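Local coordinates for mandelate racemase/muconate lactonizing enzyme, C-terminal domain protein (Paracoccus denitrificans, PDB 4DWD) that binds magnesium and may act as a hydro-lyase of the mandelate racemase/muconate lactonizing enzyme type, at residues R138-D141 / E142-E146; R145-A148 / R149-A153. One frame throughout, in Å; residues are numbered along the deposited sequence.

Interaction 1. Residues R138-D141 / E142-E146; sequences RSVD and EVVRE
A capping box opens helix 140-154, the first helix of the C-terminal barrel domain, with Ser-139 at the N-cap and Glu-142 three residues on. The assignment rests on two reciprocal bonds. Glu-142 N donates to Ser-139 OG at 3.2 Å. Ser-139 N returns a straighter bond to Glu-142 OE1 (3.0 Å, 165° at the hydrogen). The second donor reaches OE1 from above the carboxylate plane, 49° out of it. With OG set between its own backbone N and carbonyl carbon (chi1 65°), the serine hydroxyl faces into the first turn; it also makes a weak bond to Asp-141 OD2. The two carboxylates at this helix start would probably gain from the positive end of the helix dipole. Regular helix bonding follows at once, as Val-143 N meets Ser-139 O at 3.0 Å.

Beside the cap, Arg-138 runs extended from CG to NE over the first turn. Its CB touches Val-143 CG2 at 3.7 Å, and its guanidinium takes Glu-146 CG over one face, 3.6 Å above the plane and offset toward the rim. Glu-146 OE2 lies 4.5 Å from Arg-138 NH2 but well out of that plane, so charge attraction alone is indicated; Arg-138 NH1 instead binds Gly-133 O and Asn-135 OD1, while the Glu-146 carboxylate pairs with Arg-149.

Val-140, Val-143 and Val-144 turn onto helix 174-188, where Ala-183 and Val-184 receive them, and Arg-138 and Glu-146 lean on Ile-132 of strand 125-132.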
loop_
_atom_site.group_PDB
_atom_site.type_symbol
_atom_site.label_atom_id
_atom_site.label_comp_id
_atom_site.label_asym_id
_atom_site.label_seq_id
_atom_site.Cartn_x
_atom_site.Cartn_y
_atom_site.Cartn_z
ATOM N N ARG B 138 -37.889 8.314 -19.157
ATOM C CA ARG B 138 -38.205 8.783 -20.511
ATOM C C ARG B 138 -37.844 7.753 -21.570
ATOM O O ARG B 138 -36.942 6.950 -21.371
ATOM C CB ARG B 138 -37.427 10.057 -20.824
ATOM C CG ARG B 138 -37.918 11.280 -20.099
ATOM C CD ARG B 138 -37.226 12.528 -20.613
ATOM N NE ARG B 138 -37.815 13.687 -19.954
ATOM C CZ ARG B 138 -37.164 14.488 -19.120
ATOM N NH1 ARG B 138 -35.880 14.290 -18.878
ATOM N NH2 ARG B 138 -37.798 15.499 -18.544
ATOM N N SER B 139 -38.545 7.800 -22.704
ATOM C CA SER B 139 -38.091 7.125 -23.915
ATOM C C SER B 139 -36.913 7.908 -24.508
ATOM O O SER B 139 -36.683 9.067 -24.163
ATOM C CB SER B 139 -39.217 7.072 -24.948
ATOM O OG SER B 139 -39.544 8.389 -25.362
ATOM N N VAL B 140 -36.181 7.280 -25.426
ATOM C CA VAL B 140 -35.090 7.965 -26.111
ATOM C C VAL B 140 -35.556 9.273 -26.766
ATOM O O VAL B 140 -34.901 10.305 -26.618
ATOM C CB VAL B 140 -34.418 7.051 -27.167
ATOM C CG1 VAL B 140 -33.432 7.838 -28.023
ATOM C CG2 VAL B 140 -33.699 5.885 -26.504
ATOM N N ASP B 141 -36.685 9.244 -27.476
ATOM C CA ASP B 141 -37.145 10.453 -28.154
ATOM C C ASP B 141 -37.506 11.549 -27.157
ATOM O O ASP B 141 -37.315 12.730 -27.443
ATOM C CB ASP B 141 -38.322 10.179 -29.109
ATOM C CG ASP B 141 -39.560 9.658 -28.385
ATOM O OD1 ASP B 141 -40.411 10.469 -27.979
ATOM O OD2 ASP B 141 -39.665 8.431 -28.213
ATOM N N GLU B 142 -38.003 11.149 -25.986
ATOM C CA GLU B 142 -38.337 12.123 -24.939
ATOM C C GLU B 142 -37.086 12.763 -24.333
ATOM O O GLU B 142 -37.070 13.965 -24.032
ATOM C CB GLU B 142 -39.200 11.483 -23.850
ATOM C CG GLU B 142 -40.652 11.318 -24.265
ATOM C CD GLU B 142 -41.399 10.252 -23.487
ATOM O OE1 GLU B 142 -40.840 9.684 -22.520
ATOM O OE2 GLU B 142 -42.562 9.984 -23.860
ATOM N N VAL B 143 -36.026 11.968 -24.173
ATOM C CA VAL B 143 -34.767 12.517 -23.700
ATOM C C VAL B 143 -34.250 13.555 -24.700
ATOM O O VAL B 143 -33.911 14.685 -24.331
ATOM C CB VAL B 143 -33.708 11.414 -23.498
ATOM C CG1 VAL B 143 -32.365 12.034 -23.138
ATOM C CG2 VAL B 143 -34.148 10.420 -22.429
ATOM N N VAL B 144 -34.202 13.169 -25.973
ATOM C CA VAL B 144 -33.734 14.078 -27.015
ATOM C C VAL B 144 -34.569 15.369 -27.069
ATOM O O VAL B 144 -34.018 16.463 -27.118
ATOM C CB VAL B 144 -33.655 13.370 -28.383
ATOM C CG1 VAL B 144 -33.299 14.365 -29.488
ATOM C CG2 VAL B 144 -32.632 12.238 -28.303
ATOM N N ARG B 145 -35.893 15.227 -27.011
ATOM C CA ARG B 145 -36.774 16.390 -27.058
ATOM C C ARG B 145 -36.496 17.367 -25.913
ATOM O O ARG B 145 -36.398 18.578 -26.136
ATOM C CB ARG B 145 -38.244 15.965 -27.063
ATOM C CG ARG B 145 -39.177 17.154 -27.252
ATOM C CD ARG B 145 -40.637 16.769 -27.349
ATOM N NE ARG B 145 -41.453 17.933 -27.706
ATOM C CZ ARG B 145 -41.644 18.410 -28.944
ATOM N NH1 ARG B 145 -41.089 17.839 -30.022
ATOM N NH2 ARG B 145 -42.406 19.484 -29.104
ATOM N N GLU B 146 -36.351 16.844 -24.699
ATOM C CA GLU B 146 -36.144 17.708 -23.544
ATOM C C GLU B 146 -34.766 18.360 -23.587
ATOM O O GLU B 146 -34.628 19.546 -23.269
ATOM C CB GLU B 146 -36.362 16.931 -22.245
ATOM C CG GLU B 146 -36.194 17.756 -20.964
ATOM C CD GLU B 146 -37.155 18.936 -20.804
ATOM O OE1 GLU B 146 -38.117 19.123 -21.588
ATOM O OE2 GLU B 146 -36.934 19.701 -19.846
#

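Interaction 2. Residues R145-A148 / R149-A153; sequences REVA and RRVEA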
loop_
_atom_site.group_PDB
_atom_site.type_symbol
_atom_site.label_atom_id
_atom_site.label_comp_id
_atom_site.label_asym_id
_atom_site.label_seq_id
_atom_site.Cartn_x
_atom_site.Cartn_y
_atom_site.Cartn_z
ATOM N N ARG B 145 -35.893 15.227 -27.011
ATOM C CA ARG B 145 -36.774 16.390 -27.058
ATOM C C ARG B 145 -36.496 17.367 -25.913
ATOM O O ARG B 145 -36.398 18.578 -26.136
ATOM C CB ARG B 145 -38.244 15.965 -27.063
ATOM C CG ARG B 145 -39.177 17.154 -27.252
ATOM C CD ARG B 145 -40.637 16.769 -27.349
ATOM N NE ARG B 145 -41.453 17.933 -27.706
ATOM C CZ ARG B 145 -41.644 18.410 -28.944
ATOM N NH1 ARG B 145 -41.089 17.839 -30.022
ATOM N NH2 ARG B 145 -42.406 19.484 -29.104
ATOM N N GLU B 146 -36.351 16.844 -24.699
ATOM C CA GLU B 146 -36.144 17.708 -23.544
ATOM C C GLU B 146 -34.766 18.360 -23.587
ATOM O O GLU B 146 -34.628 19.546 -23.269
ATOM C CB GLU B 146 -36.362 16.931 -22.245
ATOM C CG GLU B 146 -36.194 17.756 -20.964
ATOM C CD GLU B 146 -37.155 18.936 -20.804
ATOM O OE1 GLU B 146 -38.117 19.123 -21.588
ATOM O OE2 GLU B 146 -36.934 19.701 -19.846
ATOM N N VAL B 147 -33.737 17.606 -23.981
ATOM C CA VAL B 147 -32.412 18.213 -24.111
ATOM C C VAL B 147 -32.434 19.349 -25.146
ATOM O O VAL B 147 -31.922 20.440 -24.886
ATOM C CB VAL B 147 -31.321 17.171 -24.452
ATOM C CG1 VAL B 147 -29.992 17.856 -24.759
ATOM C CG2 VAL B 147 -31.165 16.172 -23.308
ATOM N N ALA B 148 -33.045 19.102 -26.309
ATOM C CA ALA B 148 -33.119 20.127 -27.350
ATOM C C ALA B 148 -33.847 21.367 -26.827
ATOM O O ALA B 148 -33.414 22.492 -27.076
ATOM C CB ALA B 148 -33.811 19.583 -28.590
ATOM N N ARG B 149 -34.933 21.156 -26.086
ATOM C CA ARG B 149 -35.708 22.275 -25.527
ATOM C C ARG B 149 -34.864 23.149 -24.587
ATOM O O ARG B 149 -34.850 24.380 -24.719
ATOM C CB ARG B 149 -36.940 21.743 -24.793
ATOM C CG ARG B 149 -37.905 22.814 -24.314
ATOM C CD ARG B 149 -39.012 22.208 -23.466
ATOM N NE ARG B 149 -38.538 21.805 -22.138
ATOM C CZ ARG B 149 -38.364 22.637 -21.111
ATOM N NH1 ARG B 149 -38.616 23.936 -21.253
ATOM N NH2 ARG B 149 -37.925 22.170 -19.945
ATOM N N ARG B 150 -34.167 22.510 -23.645
ATOM C CA ARG B 150 -33.379 23.225 -22.640
ATOM C C ARG B 150 -32.207 23.944 -23.313
ATOM O O ARG B 150 -31.879 25.077 -22.969
ATOM C CB ARG B 150 -32.846 22.257 -21.574
ATOM C CG ARG B 150 -33.881 21.529 -20.714
ATOM C CD ARG B 150 -34.417 22.341 -19.530
ATOM N NE ARG B 150 -33.346 23.019 -18.791
ATOM C CZ ARG B 150 -32.742 22.550 -17.704
ATOM N NH1 ARG B 150 -33.111 21.396 -17.151
ATOM N NH2 ARG B 150 -31.759 23.258 -17.166
ATOM N N VAL B 151 -31.576 23.280 -24.281
ATOM C CA VAL B 151 -30.426 23.870 -24.971
ATOM C C VAL B 151 -30.821 25.110 -25.766
ATOM O O VAL B 151 -30.123 26.125 -25.720
ATOM C CB VAL B 151 -29.693 22.841 -25.862
ATOM C CG1 VAL B 151 -28.734 23.529 -26.831
ATOM C CG2 VAL B 151 -28.940 21.864 -24.981
ATOM N N GLU B 152 -31.957 25.039 -26.455
ATOM C CA GLU B 152 -32.472 26.189 -27.205
ATOM C C GLU B 152 -32.720 27.373 -26.258
ATOM O O GLU B 152 -32.415 28.520 -26.596
ATOM C CB GLU B 152 -33.757 25.825 -27.967
ATOM C CG GLU B 152 -34.201 26.855 -29.013
ATOM C CD GLU B 152 -34.879 28.086 -28.427
ATOM O OE1 GLU B 152 -35.465 28.007 -27.320
ATOM O OE2 GLU B 152 -34.824 29.151 -29.079
ATOM N N ALA B 153 -33.256 27.081 -25.077
ATOM C CA ALA B 153 -33.644 28.124 -24.119
ATOM C C ALA B 153 -32.445 28.748 -23.401
ATOM O O ALA B 153 -32.452 29.946 -23.073
ATOM C CB ALA B 153 -34.629 27.553 -23.107
HETATM O O HOH W 1 -35.512 19.795 -17.551
#
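Glu-146 and Arg-149, one helical turn apart on helix 140-154, form a two-pronged salt bridge in which the guanidinium presents its NE side. Arg-149 NE reaches Glu-146 OE1 at 2.8 Å, almost straight at 173°, and Arg-149 NH2 reaches Glu-146 OE2 at 2.7 Å. Both oxygens are met on the syn side and lie near the guanidinium plane, yet the planes are twisted 36° apart. The bend of Arg-149 at chi3 (73°) swings its end alongside the carboxylate.

The tight part lies inward. Val-147 and Val-151 lie side by side, CG1 of Val-147 4.1 Å from CG2 of Val-151, facing Leu-188 of helix 174-188 and Val-159 of strand 158-162. Arg-150, although charged, is buried: bent at chi2 and chi3, it packs its CG 3.3 Å from Glu-146 O, and its guanidinium is held by Glu-154, Leu-325 O and Ser-131 O. By contrast, Arg-145, Arg-149 and Glu-152 belong to the exposed side, where Glu-152 meets the preceding turn mainly through CB, 3.5 Å from Ala-148 O.

A water lies between Arg-150 and Glu-146, accepting from Arg-150 NH1 (2.9 Å) and lying 2.7 Å from Glu-146 OE2, in position to donate to it, although other acceptors compete for its protons. The two-pronged bridge should hold the carboxylate's rotation, and two nearby arginines, the second perhaps reached through water, would be expected to favour its ionised form.

How the interactions relate
From the N terminus, the chain leaves strand 125-132, passes through the connecting loop and enters helix 140-154. Interaction 1 closes the first turn, where loop becomes helix; interaction 2 closes the turns that follow, its centre about 10 Å from that of interaction 1. Both are local, so neither encloses the other: they overlap at Arg-145 and Glu-146. Glu-146 is common to both, and so joins the arginine before the helix to one within it. Together they span most of the helix in the beta-alpha-beta unit completed by strand 158-162, and their inward valines dock it against helix 174-188 on the barrel's outer layer.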